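PDB 3B40: probable dipeptidase from Pseudomonas aeruginosa, which probably hydrolyses dipeptides as a metal-dependent dipeptidase of the membrane (renal) dipeptidase family. Local coordinates for residues A[40-45]-A[107-112]; A[101-106]-A[113-118]; A[262-267]-A[343-348]; A[380-385]-A[390-395]. The protein carries 11 engineered substitutions. All coordinates share one frame; numbering follows the deposited sequence.

Contact 1 of 4, residues A[40-45]-A[107-112]; sequences NEVDKD and RDFPNQ. Engineered in segment 40-45: Val42 (natural residue Phe).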
loop_
_atom_site.group_PDB
_atom_site.type_symbol
_atom_site.label_atom_id
_atom_site.label_comp_id
_atom_site.label_asym_id
_atom_site.label_seq_id
_atom_site.Cartn_x
_atom_site.Cartn_y
_atom_site.Cartn_z
ATOM N N ASN A 40 10.694 -8.944 18.251
ATOM C CA ASN A 40 10.464 -8.187 17.016
ATOM C C ASN A 40 11.229 -6.852 16.984
ATOM O O ASN A 40 10.653 -5.795 16.713
ATOM C CB ASN A 40 8.954 -7.970 16.823
ATOM C CG ASN A 40 8.586 -7.606 15.369
ATOM O OD1 ASN A 40 9.368 -7.847 14.433
ATOM N ND2 ASN A 40 7.390 -7.033 15.182
ATOM N N GLU A 41 12.533 -6.912 17.255
ATOM C CA GLU A 41 13.382 -5.708 17.306
ATOM C C GLU A 41 13.700 -5.180 15.913
ATOM O O GLU A 41 13.801 -5.950 14.948
ATOM C CB GLU A 41 14.705 -5.978 18.055
ATOM C CG GLU A 41 14.560 -6.495 19.501
ATOM C CD GLU A 41 14.407 -8.016 19.577
ATOM O OE1 GLU A 41 14.265 -8.673 18.510
ATOM O OE2 GLU A 41 14.424 -8.562 20.707
ATOM N N VAL A 42 13.878 -3.867 15.815
ATOM C CA VAL A 42 14.098 -3.230 14.516
ATOM C C VAL A 42 15.520 -3.459 13.986
ATOM O O VAL A 42 15.746 -3.447 12.775
ATOM C CB VAL A 42 13.759 -1.718 14.538
ATOM C CG1 VAL A 42 12.489 -1.462 15.334
ATOM C CG2 VAL A 42 14.865 -0.912 15.080
ATOM N N ASP A 43 16.460 -3.692 14.893
ATOM C CA ASP A 43 17.873 -3.838 14.499
ATOM C C ASP A 43 18.322 -5.305 14.475
ATOM O O ASP A 43 19.509 -5.587 14.548
ATOM C CB ASP A 43 18.763 -3.016 15.427
ATOM C CG ASP A 43 18.770 -3.556 16.864
ATOM O OD1 ASP A 43 17.714 -4.025 17.344
ATOM O OD2 ASP A 43 19.846 -3.510 17.503
ATOM N N LYS A 44 17.369 -6.236 14.365
ATOM C CA LYS A 44 17.696 -7.646 14.304
ATOM C C LYS A 44 17.062 -8.299 13.086
ATOM O O LYS A 44 16.099 -7.770 12.552
ATOM C CB LYS A 44 17.265 -8.358 15.595
ATOM C CG LYS A 44 18.160 -8.014 16.794
ATOM C CD LYS A 44 17.848 -8.925 17.970
ATOM C CE LYS A 44 18.837 -8.736 19.123
ATOM N NZ LYS A 44 18.418 -9.544 20.327
ATOM N N ASP A 45 17.607 -9.443 12.667
ATOM C CA ASP A 45 17.075 -10.240 11.560
ATOM C C ASP A 45 15.844 -10.984 12.083
ATOM O O ASP A 45 15.905 -12.186 12.396
ATOM C CB ASP A 45 18.155 -11.224 11.058
ATOM C CG ASP A 45 17.827 -11.847 9.695
ATOM O OD1 ASP A 45 16.815 -11.464 9.075
ATOM O OD2 ASP A 45 18.585 -12.752 9.248
ATOM N N ARG A 107 15.127 7.800 17.542
ATOM C CA ARG A 107 15.693 8.057 18.873
ATOM C C ARG A 107 16.739 7.002 19.275
ATOM O O ARG A 107 17.844 7.349 19.690
ATOM C CB ARG A 107 14.595 8.118 19.928
ATOM C CG ARG A 107 15.110 8.547 21.312
ATOM C CD ARG A 107 14.021 8.502 22.391
ATOM N NE ARG A 107 13.459 7.160 22.545
ATOM C CZ ARG A 107 12.192 6.847 22.271
ATOM N NH1 ARG A 107 11.356 7.788 21.838
ATOM N NH2 ARG A 107 11.762 5.597 22.425
ATOM N N ASP A 108 16.382 5.727 19.145
ATOM C CA ASP A 108 17.241 4.627 19.566
ATOM C C ASP A 108 18.370 4.323 18.603
ATOM O O ASP A 108 19.438 3.842 19.029
ATOM C CB ASP A 108 16.421 3.356 19.773
ATOM C CG ASP A 108 15.360 3.508 20.844
ATOM O OD1 ASP A 108 15.343 4.546 21.536
ATOM O OD2 ASP A 108 14.538 2.577 20.994
ATOM N N PHE A 109 18.158 4.607 17.315
ATOM C CA PHE A 109 19.133 4.241 16.277
ATOM C C PHE A 109 19.534 5.411 15.366
ATOM O O PHE A 109 19.370 5.309 14.153
ATOM C CB PHE A 109 18.557 3.077 15.450
ATOM C CG PHE A 109 18.225 1.878 16.277
ATOM C CD1 PHE A 109 19.214 0.967 16.616
ATOM C CD2 PHE A 109 16.939 1.681 16.773
ATOM C CE1 PHE A 109 18.922 -0.131 17.432
ATOM C CE2 PHE A 109 16.641 0.582 17.573
ATOM C CZ PHE A 109 17.631 -0.322 17.901
ATOM N N PRO A 110 20.035 6.529 15.940
ATOM C CA PRO A 110 20.274 7.752 15.145
ATOM C C PRO A 110 21.308 7.652 14.023
ATOM O O PRO A 110 21.214 8.399 13.047
ATOM C CB PRO A 110 20.728 8.779 16.191
ATOM C CG PRO A 110 21.285 7.929 17.308
ATOM C CD PRO A 110 20.366 6.752 17.362
ATOM N N ASN A 111 22.284 6.761 14.155
ATOM C CA ASN A 111 23.268 6.569 13.093
ATOM C C ASN A 111 22.736 5.629 12.020
ATOM O O ASN A 111 23.372 5.431 11.003
ATOM C CB ASN A 111 24.582 6.012 13.654
ATOM C CG ASN A 111 25.140 6.859 14.784
ATOM O OD1 ASN A 111 25.215 8.083 14.675
ATOM N ND2 ASN A 111 25.501 6.212 15.893
ATOM N N GLN A 112 21.572 5.032 12.253
ATOM C CA GLN A 112 21.087 3.980 11.346
ATOM C C GLN A 112 19.784 4.323 10.615
ATOM O O GLN A 112 19.494 3.742 9.556
ATOM C CB GLN A 112 20.917 2.659 12.104
ATOM C CG GLN A 112 22.207 1.977 12.546
ATOM C CD GLN A 112 21.993 0.511 12.862
ATOM O OE1 GLN A 112 21.901 -0.338 11.957
ATOM N NE2 GLN A 112 21.902 0.196 14.145
#
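The carbonyl O of Phe109 accepts the backbone N of Gln112 at 2.9 Å. This bond draws the chain into a turn just where helix 87-108 ends, and Phe109 is the first residue to leave helical geometry. The contact lies on the rim of a TIM-barrel fold. It joins the link from helix 87-108 to strand 113-115 with the long loop that follows strand 25-29. In that loop Glu41 to Lys44 form a type I beta turn, and its two central residues, Val42 and Asp43, meet the Phe109 ring.

Phe109 CG is anti to its own carbonyl carbon (chi1 -58°), which sends the ring toward the turn. Val42 is an engineered residue, phenylalanine in the natural protein. Its CG2 approaches the ring obliquely, 3.4 Å from Phe109 CE2. Asp43 meets the ring at CE1 and CZ, its side chain crossing that of Phe109 at about a right angle. Its CB is 3.5 Å from Phe109 CE1. The carboxylate is tilted 44° to the ring plane and meets it with carbon as well as oxygen. No hydrogen bond crosses between the two segments; the join is van der Waals contact with the ring.

Each side is also tied to the rest of the fold. The backbone of Val42 bonds to Leu52, and that of Gln112 bonds to Phe131. Asp45 OD1 forms salt bridges with Lys54 and Arg57 of helix 52-58, anchoring the end of segment 40-45. At the Asp43 carboxylate, OD2 stands 3.5 Å from Phe109 CE1, while OD1 is nearest to Phe109 CZ, at 3.7 Å.

Contact 2 of 4, residues A[101-106]-A[113-118]; sequences ILTGMV and VGIAYS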
loop_
_atom_site.group_PDB
_atom_site.type_symbol
_atom_site.label_atom_id
_atom_site.label_comp_id
_atom_site.label_asym_id
_atom_site.label_seq_id
_atom_site.Cartn_x
_atom_site.Cartn_y
_atom_site.Cartn_z
ATOM N N ILE A 101 6.496 4.245 17.546
ATOM C CA ILE A 101 7.463 3.289 16.965
ATOM C C ILE A 101 8.488 3.979 16.039
ATOM O O ILE A 101 9.724 3.760 16.147
ATOM C CB ILE A 101 6.743 2.123 16.225
ATOM C CG1 ILE A 101 6.005 1.224 17.228
ATOM C CG2 ILE A 101 7.755 1.275 15.352
ATOM C CD1 ILE A 101 5.179 0.082 16.556
ATOM N N LEU A 102 7.976 4.824 15.150
ATOM C CA LEU A 102 8.779 5.488 14.118
ATOM C C LEU A 102 9.737 6.514 14.686
ATOM O O LEU A 102 10.922 6.511 14.373
ATOM C CB LEU A 102 7.880 6.134 13.048
ATOM C CG LEU A 102 7.035 5.164 12.196
ATOM C CD1 LEU A 102 6.109 5.919 11.264
ATOM C CD2 LEU A 102 7.974 4.249 11.385
ATOM N N THR A 103 9.237 7.410 15.520
ATOM C CA THR A 103 10.125 8.397 16.128
ATOM C C THR A 103 11.065 7.696 17.118
ATOM O O THR A 103 12.191 8.154 17.365
ATOM C CB THR A 103 9.333 9.508 16.823
ATOM O OG1 THR A 103 8.454 8.933 17.781
ATOM C CG2 THR A 103 8.500 10.306 15.813
ATOM N N GLY A 104 10.602 6.586 17.686
ATOM C CA GLY A 104 11.420 5.825 18.617
ATOM C C GLY A 104 12.596 5.125 17.944
ATOM O O GLY A 104 13.629 4.941 18.578
ATOM N N MET A 105 12.438 4.733 16.671
ATOM C CA MET A 105 13.490 4.081 15.881
ATOM C C MET A 105 14.617 5.066 15.640
ATOM O O MET A 105 15.771 4.698 15.722
ATOM C CB MET A 105 12.980 3.558 14.502
ATOM C CG MET A 105 11.997 2.385 14.547
ATOM S SD MET A 105 11.159 1.973 12.966
ATOM C CE MET A 105 12.560 1.380 12.035
ATOM N N VAL A 106 14.263 6.315 15.350
ATOM C CA VAL A 106 15.222 7.403 15.140
ATOM C C VAL A 106 15.900 7.789 16.458
ATOM O O VAL A 106 17.109 8.061 16.489
ATOM C CB VAL A 106 14.526 8.654 14.540
ATOM C CG1 VAL A 106 15.520 9.814 14.399
ATOM C CG2 VAL A 106 13.882 8.325 13.187
ATOM N N VAL A 113 18.994 5.228 11.197
ATOM C CA VAL A 113 17.644 5.567 10.709
ATOM C C VAL A 113 17.358 7.053 10.823
ATOM O O VAL A 113 17.725 7.675 11.811
ATOM C CB VAL A 113 16.535 4.890 11.564
ATOM C CG1 VAL A 113 15.230 4.854 10.798
ATOM C CG2 VAL A 113 16.941 3.484 12.003
ATOM N N GLY A 114 16.680 7.616 9.819
ATOM C CA GLY A 114 16.051 8.932 9.966
ATOM C C GLY A 114 14.668 9.014 9.305
ATOM O O GLY A 114 14.297 8.162 8.510
ATOM N N ILE A 115 13.936 10.087 9.586
ATOM C CA ILE A 115 12.693 10.364 8.865
ATOM C C ILE A 115 12.949 11.477 7.849
ATOM O O ILE A 115 13.516 12.512 8.191
ATOM C CB ILE A 115 11.528 10.718 9.829
ATOM C CG1 ILE A 115 11.255 9.542 10.771
ATOM C CG2 ILE A 115 10.232 11.030 9.047
ATOM C CD1 ILE A 115 10.312 9.888 11.971
ATOM N N ALA A 116 12.572 11.231 6.598
ATOM C CA ALA A 116 12.656 12.215 5.516
ATOM C C ALA A 116 11.397 13.086 5.426
ATOM O O ALA A 116 10.280 12.568 5.291
ATOM C CB ALA A 116 12.867 11.491 4.208
ATOM N N TYR A 117 11.587 14.399 5.512
ATOM C CA TYR A 117 10.495 15.361 5.402
ATOM C C TYR A 117 10.382 15.964 4.007
ATOM O O TYR A 117 9.471 16.759 3.760
ATOM C CB TYR A 117 10.586 16.446 6.498
ATOM C CG TYR A 117 10.662 15.829 7.868
ATOM C CD1 TYR A 117 9.530 15.274 8.454
ATOM C CD2 TYR A 117 11.871 15.748 8.561
ATOM C CE1 TYR A 117 9.589 14.665 9.701
ATOM C CE2 TYR A 117 11.936 15.142 9.828
ATOM C CZ TYR A 117 10.791 14.613 10.378
ATOM O OH TYR A 117 10.805 14.014 11.616
ATOM N N SER A 118 11.268 15.536 3.099
ATOM C CA SER A 118 11.270 15.983 1.703
ATOM C C SER A 118 12.131 15.031 0.851
ATOM O O SER A 118 12.910 14.239 1.389
ATOM C CB SER A 118 11.860 17.394 1.614
ATOM O OG SER A 118 13.209 17.375 2.045
#
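The end of helix 87-108 packs on the short strand 113-115 that follows it, a side branch of the barrel sheet, with Val106 set against Val113, Gly114 and Ile115. Val106 CG1 is anti to its backbone N (chi1 177°), and the two methyls divide the work. Val106 CG2 takes the centre: it lies 3.8 Å from Ile115 CG1 and 3.9 Å from Gly114 CA. At Gly114 the methyl rests on bare backbone. Val106 CG1 turns to the main chain of the strand, 4.0 Å from Val113 O. The Val106 and Ile115 side chains cross at about a right angle.

The axes of helix segment 101-106 and strand 113-115 come within 7.6 Å and run at 131° to each other. Helix 87-108 leads from strand 62-68 of the TIM barrel to the extra strand 113-115; both run parallel to barrel strand 131-138, with which they pair. Val113 and Ile115 point their side chains at the helix, as alternate residues of a strand do. Val113 CG2 reaches Met105 O at 4.1 Å.

Ile115 extends its chain (chi2 168°) one turn back along the helix. Its CD1 lies 4.2 Å from Leu102 O and 4.3 Å from Thr103 CG2. The hydroxyl of Thr103 is turned to the helix itself and bonds to Tyr99 O. Leu102 and Met105 also touch Ile133 of strand 131-138. Beyond the strand, Ser118 OG caps the N terminus of helix 119-127 through Asp121 N.

Contact 3 of 4, residues A[262-267]-A[343-348]; sequences IQVVGF and DYTVKK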
loop_
_atom_site.group_PDB
_atom_site.type_symbol
_atom_site.label_atom_id
_atom_site.label_comp_id
_atom_site.label_asym_id
_atom_site.label_seq_id
_atom_site.Cartn_x
_atom_site.Cartn_y
_atom_site.Cartn_z
ATOM N N ILE A 262 2.216 5.499 -10.285
ATOM C CA ILE A 262 1.534 4.257 -9.905
ATOM C C ILE A 262 2.594 3.309 -9.377
ATOM O O ILE A 262 3.448 2.837 -10.119
ATOM C CB ILE A 262 0.770 3.640 -11.096
ATOM C CG1 ILE A 262 -0.295 4.630 -11.582
ATOM C CG2 ILE A 262 0.076 2.332 -10.689
ATOM C CD1 ILE A 262 -0.448 4.675 -13.049
ATOM N N GLN A 263 2.576 3.087 -8.072
ATOM C CA GLN A 263 3.603 2.242 -7.454
ATOM C C GLN A 263 3.054 0.820 -7.439
ATOM O O GLN A 263 2.236 0.474 -6.590
ATOM C CB GLN A 263 3.961 2.758 -6.052
ATOM C CG GLN A 263 4.503 4.207 -6.043
ATOM C CD GLN A 263 6.029 4.309 -6.173
ATOM O OE1 GLN A 263 6.538 5.192 -6.864
ATOM N NE2 GLN A 263 6.751 3.420 -5.504
ATOM N N VAL A 264 3.528 0.008 -8.378
ATOM C CA VAL A 264 2.994 -1.339 -8.631
ATOM C C VAL A 264 3.333 -2.301 -7.513
ATOM O O VAL A 264 4.509 -2.497 -7.188
ATOM C CB VAL A 264 3.517 -1.922 -9.976
ATOM C CG1 VAL A 264 3.002 -3.356 -10.191
ATOM C CG2 VAL A 264 3.104 -1.017 -11.166
ATOM N N VAL A 265 2.311 -2.944 -6.962
ATOM C CA VAL A 265 2.458 -3.647 -5.708
ATOM C C VAL A 265 2.674 -5.160 -5.890
ATOM O O VAL A 265 1.935 -5.815 -6.627
ATOM C CB VAL A 265 1.242 -3.378 -4.756
ATOM C CG1 VAL A 265 -0.048 -3.983 -5.321
ATOM C CG2 VAL A 265 1.502 -3.924 -3.377
ATOM N N GLY A 266 3.649 -5.700 -5.153
ATOM C CA GLY A 266 3.900 -7.150 -5.112
ATOM C C GLY A 266 2.901 -7.892 -4.227
ATOM O O GLY A 266 3.296 -8.582 -3.270
ATOM N N PHE A 267 1.611 -7.722 -4.513
ATOM C CA PHE A 267 0.570 -8.423 -3.760
ATOM C C PHE A 267 0.045 -9.580 -4.614
ATOM O O PHE A 267 -0.598 -9.353 -5.663
ATOM C CB PHE A 267 -0.562 -7.490 -3.295
ATOM C CG PHE A 267 -1.420 -8.097 -2.226
ATOM C CD1 PHE A 267 -1.211 -7.788 -0.885
ATOM C CD2 PHE A 267 -2.408 -9.012 -2.552
ATOM C CE1 PHE A 267 -1.971 -8.375 0.104
ATOM C CE2 PHE A 267 -3.190 -9.603 -1.567
ATOM C CZ PHE A 267 -2.970 -9.284 -0.231
ATOM N N ASP A 343 5.366 -3.862 -16.585
ATOM C CA ASP A 343 5.406 -3.759 -18.033
ATOM C C ASP A 343 4.108 -3.122 -18.542
ATOM O O ASP A 343 4.146 -2.199 -19.334
ATOM C CB ASP A 343 5.564 -5.162 -18.684
ATOM C CG ASP A 343 7.009 -5.687 -18.692
ATOM O OD1 ASP A 343 7.937 -5.055 -18.153
ATOM O OD2 ASP A 343 7.220 -6.769 -19.267
ATOM N N TYR A 344 2.971 -3.632 -18.085
ATOM C CA TYR A 344 1.651 -3.129 -18.496
ATOM C C TYR A 344 1.441 -1.668 -18.136
ATOM O O TYR A 344 0.904 -0.901 -18.930
ATOM C CB TYR A 344 0.530 -3.979 -17.887
ATOM C CG TYR A 344 -0.842 -3.570 -18.384
ATOM C CD1 TYR A 344 -1.368 -4.108 -19.561
ATOM C CD2 TYR A 344 -1.599 -2.627 -17.695
ATOM C CE1 TYR A 344 -2.622 -3.722 -20.027
ATOM C CE2 TYR A 344 -2.840 -2.211 -18.147
ATOM C CZ TYR A 344 -3.350 -2.758 -19.330
ATOM O OH TYR A 344 -4.590 -2.383 -19.771
ATOM N N THR A 345 1.829 -1.302 -16.918
ATOM C CA THR A 345 1.601 0.027 -16.401
ATOM C C THR A 345 2.464 1.017 -17.178
ATOM O O THR A 345 1.989 2.094 -17.558
ATOM C CB THR A 345 1.827 0.082 -14.847
ATOM O OG1 THR A 345 1.097 -0.977 -14.238
ATOM C CG2 THR A 345 1.301 1.387 -14.242
ATOM N N VAL A 346 3.710 0.620 -17.453
ATOM C CA VAL A 346 4.623 1.416 -18.241
ATOM C C VAL A 346 4.079 1.621 -19.668
ATOM O O VAL A 346 4.092 2.741 -20.160
ATOM C CB VAL A 346 6.060 0.817 -18.246
ATOM C CG1 VAL A 346 6.934 1.479 -19.306
ATOM C CG2 VAL A 346 6.711 0.905 -16.853
ATOM N N LYS A 347 3.577 0.563 -20.313
ATOM C CA LYS A 347 2.894 0.695 -21.611
ATOM C C LYS A 347 1.840 1.772 -21.631
ATOM O O LYS A 347 1.683 2.493 -22.634
ATOM C CB LYS A 347 2.139 -0.598 -21.971
ATOM C CG LYS A 347 2.973 -1.747 -22.403
ATOM C CD LYS A 347 3.585 -1.489 -23.778
ATOM C CE LYS A 347 4.371 -2.701 -24.261
ATOM N NZ LYS A 347 4.897 -2.378 -25.604
ATOM N N LYS A 348 1.072 1.829 -20.541
ATOM C CA LYS A 348 -0.061 2.717 -20.429
ATOM C C LYS A 348 0.327 4.167 -20.048
ATOM O O LYS A 348 -0.154 5.112 -20.675
ATOM C CB LYS A 348 -1.119 2.123 -19.475
ATOM C CG LYS A 348 -1.771 0.816 -19.982
ATOM C CD LYS A 348 -2.179 0.900 -21.465
ATOM C CE LYS A 348 -2.744 -0.424 -21.966
ATOM N NZ LYS A 348 -3.351 -0.344 -23.320
#
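Thr345 sets its two branches against two residues of strand 261-265. Its CG2 rests on Ile262, 3.9 Å from Ile262 CG2, and also 3.9 Å from Ile262 CD1. The methyl therefore sits against both arms of the isoleucine, and the two side chains run obliquely past each other. Val264 and Thr345 instead reach toward each other tip to tip. Val264 CG2 lies 3.7 Å from Thr345 OG1 and 4.0 Å from Thr345 CB. No hydrogen bond crosses between the segments.

The hydroxyl of Thr345 is satisfied within its own helix. With OG1 anti to the carbonyl carbon (chi1 -50°), it bonds to Ala341 O one turn back, while the methyl is left facing the strand. The helix is 335-349, one of the outer layer of the TIM barrel. It leads into strand 354-357, which pairs in parallel with 261-265. Ile262 and Val264 are alternate residues, so both point outward to the helix; Gln263 between them points away from it, and its NE2 makes a weak bond to Ser27 OG.

In the next shell, Val354 touches both Val264 and Thr345. Met252 of helix 249-257 also touches Ile262 and Thr345. Main-chain bonds of Ile262 to His353 and Gly355, and of Val264 to Gly355, hold the strand. Past its end, Gly266 centres an inverse gamma turn, with a weak bond from Phe267 N to Val265 O.

Contact 4 of 4, residues A[380-385]-A[390-395]; sequences AELITR and ADIAKL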
loop_
_atom_site.group_PDB
_atom_site.type_symbol
_atom_site.label_atom_id
_atom_site.label_comp_id
_atom_site.label_asym_id
_atom_site.label_seq_id
_atom_site.Cartn_x
_atom_site.Cartn_y
_atom_site.Cartn_z
ATOM N N ALA A 380 16.775 -7.859 -10.867
ATOM C CA ALA A 380 17.249 -8.914 -11.770
ATOM C C ALA A 380 16.216 -9.279 -12.850
ATOM O O ALA A 380 16.579 -9.513 -14.011
ATOM C CB ALA A 380 17.615 -10.139 -10.983
ATOM N N GLU A 381 14.944 -9.365 -12.456
ATOM C CA GLU A 381 13.839 -9.587 -13.423
ATOM C C GLU A 381 13.681 -8.402 -14.380
ATOM O O GLU A 381 13.451 -8.610 -15.567
ATOM C CB GLU A 381 12.523 -9.906 -12.721
ATOM C CG GLU A 381 11.345 -10.313 -13.653
ATOM C CD GLU A 381 11.604 -11.531 -14.533
ATOM O OE1 GLU A 381 12.395 -12.422 -14.145
ATOM O OE2 GLU A 381 10.996 -11.605 -15.631
ATOM N N LEU A 382 13.763 -7.173 -13.854
ATOM C CA LEU A 382 13.803 -5.952 -14.685
ATOM C C LEU A 382 14.964 -5.930 -15.696
ATOM O O LEU A 382 14.770 -5.670 -16.894
ATOM C CB LEU A 382 13.821 -4.690 -13.818
ATOM C CG LEU A 382 12.553 -4.387 -13.008
ATOM C CD1 LEU A 382 12.842 -3.373 -11.870
ATOM C CD2 LEU A 382 11.451 -3.947 -13.966
ATOM N N ILE A 383 16.172 -6.204 -15.227
ATOM C CA ILE A 383 17.315 -6.347 -16.152
ATOM C C ILE A 383 16.986 -7.352 -17.286
ATOM O O ILE A 383 17.112 -7.056 -18.475
ATOM C CB ILE A 383 18.596 -6.776 -15.386
ATOM C CG1 ILE A 383 19.096 -5.624 -14.508
ATOM C CG2 ILE A 383 19.691 -7.196 -16.347
ATOM C CD1 ILE A 383 20.077 -6.053 -13.403
ATOM N N THR A 384 16.506 -8.518 -16.892
ATOM C CA THR A 384 16.184 -9.605 -17.809
ATOM C C THR A 384 15.174 -9.174 -18.896
ATOM O O THR A 384 15.272 -9.591 -20.058
ATOM C CB THR A 384 15.688 -10.806 -16.986
ATOM O OG1 THR A 384 16.751 -11.217 -16.109
ATOM C CG2 THR A 384 15.256 -11.980 -17.862
ATOM N N ARG A 385 14.226 -8.321 -18.530
ATOM C CA ARG A 385 13.245 -7.871 -19.509
ATOM C C ARG A 385 13.709 -6.740 -20.385
ATOM O O ARG A 385 12.998 -6.363 -21.314
ATOM C CB ARG A 385 11.954 -7.481 -18.841
ATOM C CG ARG A 385 11.400 -8.649 -18.151
ATOM C CD ARG A 385 9.946 -8.809 -18.403
ATOM N NE ARG A 385 9.474 -9.786 -17.455
ATOM C CZ ARG A 385 8.208 -9.987 -17.168
ATOM N NH1 ARG A 385 7.261 -9.247 -17.745
ATOM N NH2 ARG A 385 7.904 -10.908 -16.296
ATOM N N ALA A 390 18.988 3.519 -15.960
ATOM C CA ALA A 390 18.210 4.752 -15.755
ATOM C C ALA A 390 16.732 4.472 -15.453
ATOM O O ALA A 390 16.167 5.069 -14.525
ATOM C CB ALA A 390 18.319 5.676 -16.967
ATOM N N ASP A 391 16.115 3.591 -16.239
ATOM C CA ASP A 391 14.694 3.239 -16.063
ATOM C C ASP A 391 14.444 2.527 -14.750
ATOM O O ASP A 391 13.472 2.830 -14.053
ATOM C CB ASP A 391 14.188 2.402 -17.232
ATOM C CG ASP A 391 13.963 3.250 -18.498
ATOM O OD1 ASP A 391 14.210 4.469 -18.464
ATOM O OD2 ASP A 391 13.517 2.701 -19.519
ATOM N N ILE A 392 15.337 1.605 -14.399
ATOM C CA ILE A 392 15.280 0.947 -13.093
ATOM C C ILE A 392 15.405 1.939 -11.908
ATOM O O ILE A 392 14.681 1.801 -10.909
ATOM C CB ILE A 392 16.326 -0.181 -12.985
ATOM C CG1 ILE A 392 16.048 -1.247 -14.047
ATOM C CG2 ILE A 392 16.343 -0.777 -11.539
ATOM C CD1 ILE A 392 17.252 -2.201 -14.321
ATOM N N ALA A 393 16.298 2.928 -12.021
ATOM C CA ALA A 393 16.425 3.954 -10.994
ATOM C C ALA A 393 15.129 4.783 -10.841
ATOM O O ALA A 393 14.772 5.208 -9.720
ATOM C CB ALA A 393 17.636 4.868 -11.266
ATOM N N LYS A 394 14.429 5.019 -11.944
ATOM C CA LYS A 394 13.154 5.755 -11.907
ATOM C C LYS A 394 12.089 4.900 -11.204
ATOM O O LYS A 394 11.438 5.366 -10.282
ATOM C CB LYS A 394 12.699 6.082 -13.328
ATOM C CG LYS A 394 13.577 7.059 -14.078
ATOM C CD LYS A 394 12.891 7.587 -15.329
ATOM C CE LYS A 394 13.825 8.575 -16.008
ATOM N NZ LYS A 394 13.304 9.014 -17.325
ATOM N N LEU A 395 11.964 3.631 -11.621
ATOM C CA LEU A 395 11.074 2.644 -10.987
ATOM C C LEU A 395 11.291 2.509 -9.496
ATOM O O LEU A 395 10.331 2.491 -8.730
ATOM C CB LEU A 395 11.144 1.244 -11.662
ATOM C CG LEU A 395 10.487 1.078 -13.036
ATOM C CD1 LEU A 395 10.934 -0.216 -13.725
ATOM C CD2 LEU A 395 8.934 1.087 -12.914
#
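Leu382 and Ile383 face Ile392 and Leu395 across the hairpin formed by the last two helices, 375-385 and 389-409. The axes of segments 380-385 and 390-395 run at 141° and come no closer than 10.8 Å. Large aliphatic side chains span that distance.

The packed part is entirely apolar. Leu382 CD2 lies 3.8 Å from Leu395 CD1, and the two side chains meet at a slant. In a separate pair, Ile383 CG1 stands 3.9 Å from Ile392 CD1. The join between these pairs is wider, 4.1 Å from Leu382 CB to Ile392 CG1. Ile392 CG1 is anti to its carbonyl carbon (chi1 -61°), and from there CD1 reaches across to Ile383. Leu395 also touches Val354 and Ile356 of barrel strand 354-357, so the hairpin packs on the TIM barrel. Ile383 touches His14, a calcium ligand together with Asp389.

The other flank of helix 375-385 is polar and more open. Thr384 is exposed, and its OG1 donates to Ala380 O at 2.7 Å. Thr384 N reaches the same oxygen from the opposite face of its plane. Arg385 meets Glu381 side-on, with NE and NH2 both directed to OE2; the bond from Arg385 NE to Glu381 OE2 is 3.0 Å. Glu381 OE1 bonds to Tyr7 OH, and Arg385 NH1 forms salt bridges with Asp340 and Asp343. The acidic groups around Arg385 probably favour its positive charge. No hydrogen bond or salt bridge crosses between the two segments, which is consistent with a join made by burial of aliphatic side chains.

How the contacts relate
From the N terminus, contact 1 comes first. It brings the loop after strand 25-29 to the end of helix 87-108 and closes a loop of about sixty residues. Contact 2 uses the same helix and closes the short turn into strand 113-115. Their segments alternate along the chain, so the two cross, and they touch where Val42 packs on Met105. Contact 3 follows in series, bringing helix 335-349 onto strand 261-265 across a span of 75 residues, largely helical. Contact 4 then closes the hairpin of the last two helices. A salt bridge joins contacts 3 and 4. Contacts 2 and 3 reach the same barrel sheet, with centres 28 Å apart.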